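Local atomic coordinates of benzoylformate Decarboxylase (Polynucleobacter necessarius, PDB entry 4K9Q), a protein that probably decarboxylates benzoylformate, using thiamine diphosphate and a magnesium ion as cofactors. Residues S252-Q262 / R276-P287; M348-L356 / I520-L528. All coordinates share one frame; numbering follows the deposited sequence. Where two conformers were deposited one is given.

Interaction 1: residues S252-Q262 / R276-P287; sequences SGIGSLEKQIQ and RYYPWIAGQFIP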
loop_
_atom_site.group_PDB
_atom_site.type_symbol
_atom_site.label_atom_id
_atom_site.label_comp_id
_atom_site.label_asym_id
_atom_site.label_seq_id
_atom_site.Cartn_x
_atom_site.Cartn_y
_atom_site.Cartn_z
ATOM N N SER A 252 -0.956 -28.154 -17.749
ATOM C CA SER A 252 -0.526 -26.933 -17.074
ATOM C C SER A 252 0.778 -27.042 -16.271
ATOM O O SER A 252 1.059 -26.198 -15.414
ATOM C CB SER A 252 -1.660 -26.403 -16.188
ATOM O OG SER A 252 -2.090 -27.402 -15.283
ATOM N N GLY A 253 1.582 -28.064 -16.556
ATOM C CA GLY A 253 2.928 -28.130 -16.008
ATOM C C GLY A 253 3.954 -27.713 -17.056
ATOM O O GLY A 253 3.735 -27.892 -18.248
ATOM N N ILE A 254 5.086 -27.170 -16.615
ATOM C CA ILE A 254 6.132 -26.758 -17.542
ATOM C C ILE A 254 6.576 -27.910 -18.443
ATOM O O ILE A 254 6.548 -27.798 -19.666
ATOM C CB ILE A 254 7.350 -26.191 -16.787
ATOM C CG1 ILE A 254 6.972 -24.854 -16.139
ATOM C CG2 ILE A 254 8.516 -26.002 -17.741
ATOM C CD1 ILE A 254 7.981 -24.346 -15.110
ATOM N N GLY A 255 6.961 -29.023 -17.826
ATOM C CA GLY A 255 7.442 -30.174 -18.572
ATOM C C GLY A 255 6.372 -30.900 -19.367
ATOM O O GLY A 255 6.662 -31.478 -20.418
ATOM N N SER A 256 5.134 -30.895 -18.874
ATOM C CA SER A 256 4.058 -31.587 -19.577
ATOM C C SER A 256 3.597 -30.799 -20.805
ATOM O O SER A 256 3.375 -31.372 -21.872
ATOM C CB SER A 256 2.872 -31.889 -18.649
ATOM O OG SER A 256 2.286 -30.696 -18.145
ATOM N N LEU A 257 3.465 -29.484 -20.661
ATOM C CA LEU A 257 3.094 -28.648 -21.798
ATOM C C LEU A 257 4.187 -28.753 -22.874
ATOM O O LEU A 257 3.890 -28.954 -24.054
ATOM C CB LEU A 257 2.874 -27.189 -21.358
ATOM C CG LEU A 257 2.248 -26.238 -22.385
ATOM C CD1 LEU A 257 1.639 -25.039 -21.673
ATOM C CD2 LEU A 257 3.279 -25.792 -23.432
ATOM N N GLU A 258 5.447 -28.634 -22.453
ATOM C CA GLU A 258 6.589 -28.767 -23.358
ATOM C C GLU A 258 6.475 -30.030 -24.211
ATOM O O GLU A 258 6.651 -29.988 -25.422
ATOM C CB GLU A 258 7.903 -28.814 -22.567
ATOM C CG GLU A 258 9.143 -29.016 -23.445
ATOM C CD GLU A 258 10.298 -29.679 -22.702
ATOM O OE1 GLU A 258 10.230 -29.822 -21.456
ATOM O OE2 GLU A 258 11.286 -30.058 -23.370
ATOM N N LYS A 259 6.175 -31.157 -23.577
ATOM C CA LYS A 259 6.118 -32.420 -24.303
ATOM C C LYS A 259 5.005 -32.419 -25.342
ATOM O O LYS A 259 5.144 -33.006 -26.418
ATOM C CB LYS A 259 5.962 -33.594 -23.331
ATOM C CG LYS A 259 7.250 -33.910 -22.574
ATOM C CD LYS A 259 7.059 -35.041 -21.572
ATOM C CE LYS A 259 8.317 -35.248 -20.735
ATOM N NZ LYS A 259 9.502 -35.556 -21.587
ATOM N N GLN A 260 3.906 -31.743 -25.031
ATOM C CA GLN A 260 2.771 -31.713 -25.943
ATOM C C GLN A 260 3.027 -30.918 -27.215
ATOM O O GLN A 260 2.406 -31.183 -28.246
ATOM C CB GLN A 260 1.520 -31.181 -25.248
ATOM C CG GLN A 260 1.008 -32.073 -24.139
ATOM C CD GLN A 260 -0.255 -31.525 -23.514
ATOM O OE1 GLN A 260 -0.222 -30.521 -22.796
ATOM N NE2 GLN A 260 -1.385 -32.170 -23.800
ATOM N N ILE A 261 3.940 -29.956 -27.156
ATOM C CA ILE A 261 4.160 -29.075 -28.304
ATOM C C ILE A 261 5.466 -29.381 -29.044
ATOM O O ILE A 261 5.868 -28.643 -29.942
ATOM C CB ILE A 261 4.065 -27.566 -27.902
ATOM C CG1 ILE A 261 5.153 -27.201 -26.884
ATOM C CG2 ILE A 261 2.658 -27.254 -27.354
ATOM C CD1 ILE A 261 5.277 -25.682 -26.607
ATOM N N GLN A 262 6.120 -30.478 -28.676
ATOM C CA GLN A 262 7.343 -30.896 -29.361
ATOM C C GLN A 262 7.120 -31.108 -30.860
ATOM O O GLN A 262 6.026 -31.481 -31.289
ATOM C CB GLN A 262 7.905 -32.171 -28.730
ATOM C CG GLN A 262 8.563 -31.953 -27.380
ATOM C CD GLN A 262 9.111 -33.238 -26.785
ATOM O OE1 GLN A 262 8.801 -34.336 -27.255
ATOM N NE2 GLN A 262 9.931 -33.108 -25.745
ATOM N N ARG A 276 -0.014 -20.034 -18.153
ATOM C CA ARG A 276 -0.785 -20.173 -16.921
ATOM C C ARG A 276 -0.592 -21.574 -16.339
ATOM O O ARG A 276 -1.496 -22.423 -16.367
ATOM C CB ARG A 276 -2.262 -19.846 -17.169
ATOM C CG ARG A 276 -3.112 -19.805 -15.910
ATOM C CD ARG A 276 -4.500 -19.313 -16.253
ATOM N NE ARG A 276 -4.494 -17.874 -16.504
ATOM C CZ ARG A 276 -5.468 -17.235 -17.147
ATOM N NH1 ARG A 276 -6.510 -17.915 -17.607
ATOM N NH2 ARG A 276 -5.393 -15.924 -17.329
ATOM N N TYR A 277 0.607 -21.808 -15.817
ATOM C CA TYR A 277 0.943 -23.088 -15.205
ATOM C C TYR A 277 0.251 -23.251 -13.858
ATOM O O TYR A 277 -0.197 -22.281 -13.253
ATOM C CB TYR A 277 2.445 -23.181 -14.983
ATOM C CG TYR A 277 3.307 -23.129 -16.224
ATOM C CD1 TYR A 277 3.197 -24.093 -17.218
ATOM C CD2 TYR A 277 4.289 -22.145 -16.366
ATOM C CE1 TYR A 277 4.026 -24.057 -18.338
ATOM C CE2 TYR A 277 5.120 -22.108 -17.480
ATOM C CZ TYR A 277 4.984 -23.070 -18.457
ATOM O OH TYR A 277 5.814 -23.044 -19.558
ATOM N N TYR A 278 0.186 -24.483 -13.371
ATOM C CA TYR A 278 -0.413 -24.722 -12.062
ATOM C C TYR A 278 0.458 -25.668 -11.223
ATOM O O TYR A 278 1.159 -25.213 -10.317
ATOM C CB TYR A 278 -1.861 -25.214 -12.204
ATOM C CG TYR A 278 -2.579 -25.445 -10.893
ATOM C CD1 TYR A 278 -2.137 -24.843 -9.716
ATOM C CD2 TYR A 278 -3.694 -26.264 -10.834
ATOM C CE1 TYR A 278 -2.791 -25.062 -8.511
ATOM C CE2 TYR A 278 -4.361 -26.483 -9.638
ATOM C CZ TYR A 278 -3.902 -25.881 -8.482
ATOM O OH TYR A 278 -4.564 -26.100 -7.288
ATOM N N PRO A 279 0.454 -26.975 -11.536
ATOM C CA PRO A 279 1.355 -27.874 -10.812
ATOM C C PRO A 279 2.798 -27.618 -11.206
ATOM O O PRO A 279 3.059 -27.162 -12.322
ATOM C CB PRO A 279 0.933 -29.259 -11.312
ATOM C CG PRO A 279 0.435 -29.005 -12.688
ATOM C CD PRO A 279 -0.268 -27.675 -12.614
ATOM N N TRP A 280 3.719 -27.903 -10.290
ATOM C CA TRP A 280 5.135 -27.850 -10.606
ATOM C C TRP A 280 5.557 -29.160 -11.270
ATOM O O TRP A 280 5.498 -30.227 -10.654
ATOM C CB TRP A 280 5.966 -27.575 -9.345
ATOM C CG TRP A 280 7.429 -27.809 -9.529
ATOM C CD1 TRP A 280 8.188 -28.797 -8.949
ATOM C CD2 TRP A 280 8.319 -27.063 -10.368
ATOM N NE1 TRP A 280 9.494 -28.695 -9.368
ATOM C CE2 TRP A 280 9.601 -27.640 -10.238
ATOM C CE3 TRP A 280 8.159 -25.954 -11.209
ATOM C CZ2 TRP A 280 10.710 -27.149 -10.921
ATOM C CZ3 TRP A 280 9.261 -25.471 -11.887
ATOM C CH2 TRP A 280 10.520 -26.067 -11.739
ATOM N N ILE A 281 5.941 -29.062 -12.537
ATOM C CA ILE A 281 6.458 -30.194 -13.294
ATOM C C ILE A 281 7.689 -29.688 -14.031
ATOM O O ILE A 281 7.585 -28.933 -15.003
ATOM C CB ILE A 281 5.425 -30.745 -14.286
ATOM C CG1 ILE A 281 4.189 -31.258 -13.539
ATOM C CG2 ILE A 281 6.023 -31.889 -15.100
ATOM C CD1 ILE A 281 3.140 -31.856 -14.444
ATOM N N ALA A 282 8.863 -30.078 -13.546
ATOM C CA ALA A 282 10.108 -29.538 -14.069
ATOM C C ALA A 282 10.274 -29.835 -15.557
ATOM O O ALA A 282 9.854 -30.884 -16.054
ATOM C CB ALA A 282 11.297 -30.072 -13.283
ATOM N N GLY A 283 10.871 -28.889 -16.263
ATOM C CA GLY A 283 11.224 -29.088 -17.653
ATOM C C GLY A 283 11.630 -27.779 -18.291
ATOM O O GLY A 283 12.020 -26.836 -17.595
ATOM N N GLN A 284 11.540 -27.734 -19.617
ATOM C CA GLN A 284 11.850 -26.532 -20.382
ATOM C C GLN A 284 10.550 -25.870 -20.820
ATOM O O GLN A 284 9.569 -26.552 -21.100
ATOM C CB GLN A 284 12.680 -26.887 -21.618
ATOM C CG GLN A 284 13.985 -27.603 -21.310
ATOM C CD GLN A 284 14.759 -27.960 -22.564
ATOM O OE1 GLN A 284 15.857 -27.453 -22.793
ATOM N NE2 GLN A 284 14.190 -28.840 -23.382
ATOM N N PHE A 285 10.539 -24.542 -20.888
ATOM C CA PHE A 285 9.301 -23.843 -21.258
ATOM C C PHE A 285 8.813 -24.224 -22.661
ATOM O O PHE A 285 7.624 -24.424 -22.874
ATOM C CB PHE A 285 9.462 -22.323 -21.145
ATOM C CG PHE A 285 9.908 -21.864 -19.790
ATOM C CD1 PHE A 285 9.141 -22.121 -18.669
ATOM C CD2 PHE A 285 11.096 -21.169 -19.636
ATOM C CE1 PHE A 285 9.560 -21.701 -17.418
ATOM C CE2 PHE A 285 11.510 -20.750 -18.386
ATOM C CZ PHE A 285 10.736 -21.007 -17.281
ATOM N N ILE A 286 9.733 -24.299 -23.620
ATOM C CA ILE A 286 9.391 -24.724 -24.971
ATOM C C ILE A 286 10.478 -25.664 -25.466
ATOM O O ILE A 286 11.583 -25.657 -24.927
ATOM C CB ILE A 286 9.243 -23.520 -25.939
ATOM C CG1 ILE A 286 10.522 -22.681 -25.969
ATOM C CG2 ILE A 286 8.036 -22.648 -25.550
ATOM C CD1 ILE A 286 10.469 -21.544 -26.976
ATOM N N PRO A 287 10.164 -26.483 -26.482
ATOM C CA PRO A 287 11.127 -27.492 -26.945
ATOM C C PRO A 287 12.454 -26.879 -27.364
ATOM O O PRO A 287 12.484 -25.795 -27.957
ATOM C CB PRO A 287 10.427 -28.111 -28.155
ATOM C CG PRO A 287 8.978 -27.882 -27.914
ATOM C CD PRO A 287 8.905 -26.536 -27.241
HETATM O O HOH W 1 5.998 -25.358 -20.850
HETATM O O HOH W 2 5.132 -26.429 -13.717
#
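The ring of Y277 carries I254 on one face and the carbonyl end of S252 at its edge. I254 CG1 stands 3.5 Å from the centroid of the Y277 ring, nearly on the ring normal, a CH-pi contact. CG1 of I254 lies anti to its carbonyl carbon (chi1 -69°), and CD1 runs on to W280 CZ3 at 3.6 Å and to F285 CE1. The I254 side chain thus fills the inside of the 276-287 loop. Two backbone hydrogen bonds fix the loop around it. Y278 N donates to S252 O at 2.8 Å. G255 N donates to I281 O at 2.9 Å, from above the carbonyl plane. Q284 N donates a hydrogen bond to the side-chain oxygen E258 OE1 at 3.1 Å, from well above the carboxylate plane. Two waters bridge the segments. One accepts from Y277 OH and donates to I254 O and F285 O. The other accepts from I254 N and I281 N and donates to P279 O. P287 CD packs on I261 CD1 at 3.8 Å. Y278 OH is hydrogen-bonded to S26 of the second subunit, and the Y278 side chain comes about 5 Å from bound thiamine diphosphate. The long loop between strands 266-270 and 291-296 runs along helix 254-260, from its N-cap G253 to I261 just past its last turn, in the central, Rossmann-like domain of this thiamine diphosphate enzyme.

Interaction 2: residues M348-L356 / I520-L528; sequences MPLRPHAVL and IVVPITKEL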
loop_
_atom_site.group_PDB
_atom_site.type_symbol
_atom_site.label_atom_id
_atom_site.label_comp_id
_atom_site.label_asym_id
_atom_site.label_seq_id
_atom_site.Cartn_x
_atom_site.Cartn_y
_atom_site.Cartn_z
ATOM N N MET A 348 -21.183 -48.999 -11.679
ATOM C CA MET A 348 -21.723 -48.341 -10.495
ATOM C C MET A 348 -20.670 -48.453 -9.408
ATOM O O MET A 348 -20.050 -49.506 -9.256
ATOM C CB MET A 348 -23.008 -49.021 -10.029
ATOM C CG MET A 348 -24.255 -48.496 -10.679
ATOM S SD MET A 348 -24.848 -46.977 -9.908
ATOM C CE MET A 348 -26.377 -46.762 -10.819
ATOM N N PRO A 349 -20.441 -47.369 -8.653
ATOM C CA PRO A 349 -21.074 -46.048 -8.737
ATOM C C PRO A 349 -20.849 -45.373 -10.092
ATOM O O PRO A 349 -19.915 -45.718 -10.817
ATOM C CB PRO A 349 -20.358 -45.243 -7.643
ATOM C CG PRO A 349 -19.729 -46.254 -6.745
ATOM C CD PRO A 349 -19.381 -47.408 -7.633
ATOM N N LEU A 350 -21.707 -44.410 -10.410
ATOM C CA LEU A 350 -21.686 -43.733 -11.700
ATOM C C LEU A 350 -20.343 -43.061 -11.978
ATOM O O LEU A 350 -19.751 -42.445 -11.098
ATOM C CB LEU A 350 -22.800 -42.688 -11.759
ATOM C CG LEU A 350 -24.232 -43.225 -11.695
ATOM C CD1 LEU A 350 -25.223 -42.079 -11.665
ATOM C CD2 LEU A 350 -24.478 -44.129 -12.885
ATOM N N ARG A 351 -19.871 -43.194 -13.212
ATOM C CA ARG A 351 -18.622 -42.573 -13.630
ATOM C C ARG A 351 -18.892 -41.227 -14.286
ATOM O O ARG A 351 -19.785 -41.101 -15.122
ATOM C CB ARG A 351 -17.881 -43.499 -14.587
ATOM C CG ARG A 351 -17.481 -44.809 -13.924
ATOM C CD ARG A 351 -16.778 -45.709 -14.894
ATOM N NE ARG A 351 -16.446 -46.993 -14.287
ATOM C CZ ARG A 351 -15.839 -47.978 -14.940
ATOM N NH1 ARG A 351 -15.511 -47.817 -16.214
ATOM N NH2 ARG A 351 -15.566 -49.118 -14.320
ATOM N N PRO A 352 -18.110 -40.202 -13.913
ATOM C CA PRO A 352 -18.392 -38.851 -14.411
ATOM C C PRO A 352 -18.373 -38.689 -15.943
ATOM O O PRO A 352 -19.159 -37.882 -16.443
ATOM C CB PRO A 352 -17.312 -37.992 -13.736
ATOM C CG PRO A 352 -16.234 -38.948 -13.337
ATOM C CD PRO A 352 -16.944 -40.239 -13.015
ATOM N N HIS A 353 -17.524 -39.417 -16.671
ATOM C CA HIS A 353 -17.538 -39.300 -18.131
ATOM C C HIS A 353 -18.912 -39.742 -18.664
ATOM O O HIS A 353 -19.442 -39.146 -19.597
ATOM C CB HIS A 353 -16.413 -40.121 -18.772
ATOM C CG HIS A 353 -16.119 -39.756 -20.199
ATOM N ND1 HIS A 353 -16.969 -40.059 -21.242
ATOM C CD2 HIS A 353 -15.050 -39.137 -20.756
ATOM C CE1 HIS A 353 -16.440 -39.638 -22.377
ATOM N NE2 HIS A 353 -15.274 -39.076 -22.109
ATOM N N ALA A 354 -19.500 -40.773 -18.063
ATOM C CA ALA A 354 -20.809 -41.226 -18.531
ATOM C C ALA A 354 -21.886 -40.207 -18.181
ATOM O O ALA A 354 -22.784 -39.945 -18.977
ATOM C CB ALA A 354 -21.146 -42.589 -17.956
ATOM N N VAL A 355 -21.797 -39.633 -16.983
ATOM C CA VAL A 355 -22.711 -38.569 -16.579
ATOM C C VAL A 355 -22.650 -37.426 -17.599
ATOM O O VAL A 355 -23.682 -36.940 -18.071
ATOM C CB VAL A 355 -22.391 -38.045 -15.159
ATOM C CG1 VAL A 355 -23.230 -36.805 -14.831
ATOM C CG2 VAL A 355 -22.637 -39.142 -14.130
ATOM N N LEU A 356 -21.436 -37.013 -17.945
ATOM C CA LEU A 356 -21.247 -35.944 -18.920
ATOM C C LEU A 356 -21.830 -36.294 -20.293
ATOM O O LEU A 356 -22.486 -35.460 -20.922
ATOM C CB LEU A 356 -19.770 -35.583 -19.041
ATOM C CG LEU A 356 -19.167 -34.877 -17.825
ATOM C CD1 LEU A 356 -17.666 -35.001 -17.871
ATOM C CD2 LEU A 356 -19.623 -33.408 -17.750
ATOM N N ILE A 520 -29.563 -30.643 -9.630
ATOM C CA ILE A 520 -29.586 -32.084 -9.844
ATOM C C ILE A 520 -28.327 -32.677 -9.230
ATOM O O ILE A 520 -27.220 -32.399 -9.684
ATOM C CB ILE A 520 -29.646 -32.413 -11.345
ATOM C CG1 ILE A 520 -30.875 -31.742 -11.965
ATOM C CG2 ILE A 520 -29.656 -33.927 -11.569
ATOM C CD1 ILE A 520 -30.988 -31.888 -13.471
ATOM N N VAL A 521 -28.494 -33.487 -8.191
ATOM C CA VAL A 521 -27.349 -34.058 -7.491
ATOM C C VAL A 521 -27.082 -35.466 -8.028
ATOM O O VAL A 521 -27.980 -36.315 -8.049
ATOM C CB VAL A 521 -27.592 -34.079 -5.956
ATOM C CG1 VAL A 521 -26.372 -34.633 -5.221
ATOM C CG2 VAL A 521 -27.960 -32.673 -5.452
ATOM N N VAL A 522 -25.853 -35.697 -8.480
ATOM C CA VAL A 522 -25.460 -36.968 -9.061
ATOM C C VAL A 522 -24.329 -37.588 -8.236
ATOM O O VAL A 522 -23.200 -37.097 -8.255
ATOM C CB VAL A 522 -24.974 -36.787 -10.511
ATOM C CG1 VAL A 522 -24.781 -38.157 -11.179
ATOM C CG2 VAL A 522 -25.952 -35.920 -11.298
ATOM N N PRO A 523 -24.630 -38.654 -7.481
ATOM C CA PRO A 523 -23.546 -39.351 -6.781
ATOM C C PRO A 523 -22.638 -40.041 -7.794
ATOM O O PRO A 523 -23.133 -40.729 -8.695
ATOM C CB PRO A 523 -24.277 -40.402 -5.937
ATOM C CG PRO A 523 -25.717 -40.043 -5.986
ATOM C CD PRO A 523 -25.942 -39.276 -7.249
ATOM N N ILE A 524 -21.328 -39.850 -7.670
ATOM C CA ILE A 524 -20.392 -40.494 -8.573
ATOM C C ILE A 524 -19.347 -41.263 -7.784
ATOM O O ILE A 524 -19.225 -41.103 -6.564
ATOM C CB ILE A 524 -19.697 -39.482 -9.517
ATOM C CG1 ILE A 524 -18.967 -38.400 -8.710
ATOM C CG2 ILE A 524 -20.731 -38.863 -10.471
ATOM C CD1 ILE A 524 -17.983 -37.571 -9.534
ATOM N N THR A 525 -18.601 -42.101 -8.489
ATOM C CA THR A 525 -17.488 -42.813 -7.898
ATOM C C THR A 525 -16.531 -41.834 -7.225
ATOM O O THR A 525 -16.377 -40.686 -7.676
ATOM C CB THR A 525 -16.745 -43.630 -8.962
ATOM O OG1 THR A 525 -15.635 -44.309 -8.364
ATOM C CG2 THR A 525 -16.263 -42.721 -10.091
ATOM N N LYS A 526 -15.920 -42.296 -6.134
ATOM C CA LYS A 526 -14.915 -41.531 -5.409
ATOM C C LYS A 526 -13.538 -41.777 -6.003
ATOM O O LYS A 526 -12.578 -41.081 -5.666
ATOM C CB LYS A 526 -14.924 -41.889 -3.918
ATOM C CG LYS A 526 -16.260 -41.639 -3.222
ATOM C CD LYS A 526 -16.235 -42.092 -1.765
ATOM C CE LYS A 526 -15.955 -40.942 -0.797
ATOM N NZ LYS A 526 -14.579 -40.374 -0.896
ATOM N N GLU A 527 -13.439 -42.763 -6.894
ATOM C CA GLU A 527 -12.176 -43.033 -7.558
ATOM C C GLU A 527 -11.842 -41.837 -8.429
ATOM O O GLU A 527 -12.736 -41.176 -8.962
ATOM C CB GLU A 527 -12.226 -44.319 -8.389
ATOM C CG GLU A 527 -12.524 -45.581 -7.575
ATOM C CD GLU A 527 -11.597 -45.762 -6.378
ATOM O OE1 GLU A 527 -10.386 -45.491 -6.509
ATOM O OE2 GLU A 527 -12.080 -46.176 -5.303
ATOM N N LEU A 528 -10.552 -41.556 -8.559
ATOM C CA LEU A 528 -10.100 -40.384 -9.292
ATOM C C LEU A 528 -9.027 -40.764 -10.302
ATOM O O LEU A 528 -8.095 -41.510 -9.992
ATOM C CB LEU A 528 -9.545 -39.333 -8.322
ATOM C CG LEU A 528 -10.518 -38.702 -7.319
ATOM C CD1 LEU A 528 -9.759 -38.197 -6.105
ATOM C CD2 LEU A 528 -11.302 -37.560 -7.973
HETATM O O HOH W 3 -23.527 -43.479 -8.293
#
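V355 holds CG2 anti to its carbonyl carbon, while V522 holds CG1 anti to its backbone N (chi1 -171°), and the two methyls meet tip to tip. The distance from V355 CG2 to V522 CG1 is 3.8 Å. L350 CD1 comes to the same V522 CG1 at 4.0 Å, with its side chain crossing that of V522 at about a right angle. I524 CG2 touches V355 CG2 at 4.1 Å. The backbone adds one direct bond, from T525 N to L350 O at 2.9 Å, nearly straight at 163°. A water accepts from L350 N and donates to P523 O. The contact sets the start of helix 352-361 against the end of strand 517-523, in the parallel sheet of the C-terminal thiamine diphosphate-binding domain. L504 of helix 501-513 also packs on V355 and V522. Beyond the strand, T525 CG2 packs on P352 CD at 3.9 Å. T525 OG1 accepts from E527 N at 3.1 Å, an ST turn. K526 forms a salt bridge with E458, a magnesium ligand. The I524 side chain lies about 4 Å from that of N456, which also binds the metal.

In the fold
From the N terminus, the chain builds the N-terminal parallel sheet, strands 19-22 to 154-159 in chain order, then enters the central domain. Interaction 1 closes a short loop: only 13 residues, including strand 266-270, separate 252-262 from 276-287. The chain then finishes the central sheet and runs to 348-356. Interaction 2 closes a far longer loop, because 520-528 returns after 163 residues that hold most of the C-terminal domain. The two contacts are in series and neither nests nor crosses. Interactions 1 and 2 have centres 30 Å apart and nearest atoms about 13 Å apart. Interaction 1 ties a loop to a helix; interaction 2 ties the start of helix 352-361 to the end of strand 517-523.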